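Local coordinates for protein 2'-deoxycytidine 5'-triphosphate deaminase (Agrobacterium tumefaciens, PDB 2R9Q) that probably deaminates 2'-deoxycytidine 5'-triphosphate to dUTP, a step that supplies precursor for thymidine nucleotide synthesis, at residues A203-L208 with V264-V269. Sequence-based numbering, arbitrary orientation.
Sequences ALSIDL and VSREAV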
ATOM      1  N   ALA B 203      13.062  11.581  30.538  1.00 76.07           N
ATOM      2  CA  ALA B 203      12.940  11.620  29.082  1.00 74.31           C
ATOM      3  C   ALA B 203      13.932  10.679  28.399  1.00 72.08           C
ATOM      4  O   ALA B 203      15.073  10.527  28.820  1.00 71.34           O
ATOM      5  CB  ALA B 203      13.089  13.059  28.546  1.00 73.99           C
ATOM      6  N   LEU B 204      13.462  10.023  27.354  1.00 70.31           N
ATOM      7  CA  LEU B 204      14.270   9.081  26.609  1.00 69.49           C
ATOM      8  C   LEU B 204      14.526   9.621  25.206  1.00 68.20           C
ATOM      9  O   LEU B 204      13.613  10.055  24.515  1.00 67.66           O
ATOM     10  CB  LEU B 204      13.605   7.693  26.592  1.00 69.84           C
ATOM     11  CG  LEU B 204      13.544   6.970  27.967  1.00 70.52           C
ATOM     12  CD1 LEU B 204      12.575   5.822  27.984  1.00 69.02           C
ATOM     13  CD2 LEU B 204      14.883   6.504  28.445  1.00 67.39           C
ATOM     14  N   SER B 205      15.782   9.605  24.796  1.00 66.98           N
ATOM     15  CA  SER B 205      16.163  10.100  23.495  1.00 66.30           C
ATOM     16  C   SER B 205      16.772   8.972  22.658  1.00 65.25           C
ATOM     17  O   SER B 205      17.192   7.958  23.185  1.00 63.19           O
ATOM     18  CB  SER B 205      17.123  11.291  23.631  1.00 66.36           C
ATOM     19  OG  SER B 205      18.290  10.914  24.312  1.00 64.67           O
ATOM     20  N   ILE B 206      16.794   9.179  21.342  1.00 64.44           N
ATOM     21  CA  ILE B 206      17.157   8.127  20.406  1.00 63.74           C
ATOM     22  C   ILE B 206      18.651   8.116  20.086  1.00 63.28           C
ATOM     23  O   ILE B 206      19.236   9.148  19.829  1.00 62.19           O
ATOM     24  CB  ILE B 206      16.272   8.183  19.099  1.00 63.41           C
ATOM     25  CG1 ILE B 206      16.175   6.794  18.467  1.00 62.49           C
ATOM     26  CG2 ILE B 206      16.760   9.232  18.130  1.00 60.91           C
ATOM     27  CD1 ILE B 206      15.143   5.905  19.167  1.00 64.06           C
ATOM     28  N   ASP B 207      19.249   6.931  20.105  1.00 63.47           N
ATOM     29  CA  ASP B 207      20.634   6.752  19.730  1.00 64.05           C
ATOM     30  C   ASP B 207      20.738   6.275  18.295  1.00 64.81           C
ATOM     31  O   ASP B 207      20.440   5.118  17.994  1.00 64.78           O
ATOM     32  CB  ASP B 207      21.299   5.734  20.630  1.00 64.04           C
ATOM     33  CG  ASP B 207      22.810   5.807  20.576  1.00 64.46           C
ATOM     34  OD1 ASP B 207      23.404   6.077  19.492  1.00 63.16           O
ATOM     35  OD2 ASP B 207      23.411   5.602  21.651  1.00 64.73           O
ATOM     36  N   LEU B 208      21.203   7.162  17.430  1.00 65.69           N
ATOM     37  CA  LEU B 208      21.372   6.891  16.012  1.00 67.23           C
ATOM     38  C   LEU B 208      22.868   6.908  15.575  1.00 68.74           C
ATOM     39  O   LEU B 208      23.181   6.911  14.395  1.00 66.60           O
ATOM     40  CB  LEU B 208      20.537   7.920  15.226  1.00 66.99           C
ATOM     41  CG  LEU B 208      19.180   7.529  14.650  1.00 66.15           C
ATOM     42  CD1 LEU B 208      18.596   6.298  15.303  1.00 62.97           C
ATOM     43  CD2 LEU B 208      18.206   8.719  14.706  1.00 62.76           C
ATOM     44  N   VAL B 264      17.005   2.000  19.636  1.00 60.01           N
ATOM     45  CA  VAL B 264      17.501   2.046  21.011  1.00 60.49           C
ATOM     46  C   VAL B 264      17.685   3.480  21.576  1.00 60.18           C
ATOM     47  O   VAL B 264      18.116   4.399  20.893  1.00 58.61           O
ATOM     48  CB  VAL B 264      18.765   1.075  21.223  1.00 60.75           C
ATOM     49  CG1 VAL B 264      19.539   0.882  19.959  1.00 61.28           C
ATOM     50  CG2 VAL B 264      19.654   1.539  22.351  1.00 60.75           C
ATOM     51  N   SER B 265      17.299   3.632  22.835  1.00 61.10           N
ATOM     52  CA  SER B 265      17.529   4.843  23.609  1.00 62.19           C
ATOM     53  C   SER B 265      19.017   5.137  23.878  1.00 63.12           C
ATOM     54  O   SER B 265      19.813   4.224  24.059  1.00 62.46           O
ATOM     55  CB  SER B 265      16.761   4.771  24.942  1.00 62.48           C
ATOM     56  OG  SER B 265      17.385   3.946  25.905  1.00 60.44           O
ATOM     57  N   ARG B 266      19.380   6.414  23.915  1.00 64.26           N
ATOM     58  CA  ARG B 266      20.724   6.802  24.366  1.00 65.88           C
ATOM     59  C   ARG B 266      20.878   6.534  25.862  1.00 66.12           C
ATOM     60  O   ARG B 266      21.909   6.028  26.298  1.00 66.39           O
ATOM     61  CB  ARG B 266      21.006   8.277  24.099  1.00 66.14           C
ATOM     62  CG  ARG B 266      21.078   8.647  22.642  1.00 68.39           C
ATOM     63  CD  ARG B 266      21.709  10.013  22.455  1.00 70.70           C
ATOM     64  NE  ARG B 266      21.048  10.962  23.319  1.00 71.53           N
ATOM     65  CZ  ARG B 266      21.638  11.961  23.962  1.00 72.76           C
ATOM     66  NH1 ARG B 266      22.950  12.194  23.866  1.00 74.27           N
ATOM     67  NH2 ARG B 266      20.893  12.731  24.727  1.00 72.43           N
ATOM     68  N   GLU B 267      19.839   6.848  26.635  1.00 66.02           N
ATOM     69  CA  GLU B 267      19.869   6.656  28.080  1.00 66.23           C
ATOM     70  C   GLU B 267      19.833   5.188  28.516  1.00 65.88           C
ATOM     71  O   GLU B 267      19.010   4.398  28.049  1.00 65.13           O
ATOM     72  CB  GLU B 267      18.749   7.425  28.762  1.00 66.62           C
ATOM     73  CG  GLU B 267      18.779   8.899  28.486  1.00 67.24           C
ATOM     74  CD  GLU B 267      18.140   9.284  27.172  1.00 69.12           C
ATOM     75  OE1 GLU B 267      17.542   8.388  26.527  1.00 70.19           O
ATOM     76  OE2 GLU B 267      18.232  10.486  26.789  1.00 70.22           O
ATOM     77  N   ALA B 268      20.781   4.843  29.391  1.00 65.70           N
ATOM     78  CA  ALA B 268      20.789   3.597  30.142  1.00 64.62           C
ATOM     79  C   ALA B 268      19.959   3.878  31.402  1.00 64.10           C
ATOM     80  O   ALA B 268      20.334   4.712  32.217  1.00 63.27           O
ATOM     81  CB  ALA B 268      22.216   3.192  30.495  1.00 63.44           C
ATOM     82  N   VAL B 269      18.842   3.175  31.551  1.00 63.88           N
ATOM     83  CA  VAL B 269      17.853   3.456  32.593  1.00 64.45           C
ATOM     84  C   VAL B 269      17.735   2.323  33.658  1.00 64.69           C
ATOM     85  O   VAL B 269      18.005   1.155  33.386  1.00 64.31           O
ATOM     86  CB  VAL B 269      16.464   3.906  31.925  1.00 64.72           C
ATOM     87  CG1 VAL B 269      15.617   2.729  31.375  1.00 62.51           C
ATOM     88  CG2 VAL B 269      15.662   4.724  32.890  1.00 66.55           C
TER
HETATM   89  O   HOH W   1      18.669   3.140  17.654  1.00 35.19           O
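S205 OG is gripped by two side chains of segment 264-269. S205 OG donates to E267 OE2 at 2.5 Å, on the syn side but well out of the carboxylate plane. It also accepts from R266, with NE of R266 2.9 Å from OG of S205. A longer, more bent bond runs from R266 NH2 to S205 OG at 3.2 Å. The hydroxyl lies almost in the guanidinium plane, and the arginine holds it side-on. A chi1 of 60° tucks OG over the main chain of S205, close to its own N-H. E267 therefore reaches both groups. Its chain bends at chi2 (82°), and E267 OE1 accepts from S205 N at 2.8 Å in a nearly straight bond of 171°, while OE2 serves the hydroxyl.

The backbones form a single antiparallel bridge, with I206 and S265 as its non-hydrogen-bonded pair. R266 N donates to S205 O, and D207 N donates to V264 O at 2.9 Å. A water extends this pairing, donating to D207 O and accepting from V264 N. The bridge joins two sheets of the C-terminal dUTPase-like domain. Strand 202-205 is in the sheet with strand 331-339, and strand 261-269 pairs with strand 311-319. The latter strand bends sharply at R266 and E267, and S265 OG spans the bend by donating to a lone pair of E267 O.

Nonpolar parts fill in around these bonds. R266 CG packs 3.5 Å from D207 CB, with the two side chains roughly perpendicular. The D207 carboxylate turns to other partners: OD2 forms a salt bridge with R312, and OD1 accepts from K209 N. L204 CD2 lies against E267 CB at 4.0 Å, and L204 also touches L335 of strand 331-339.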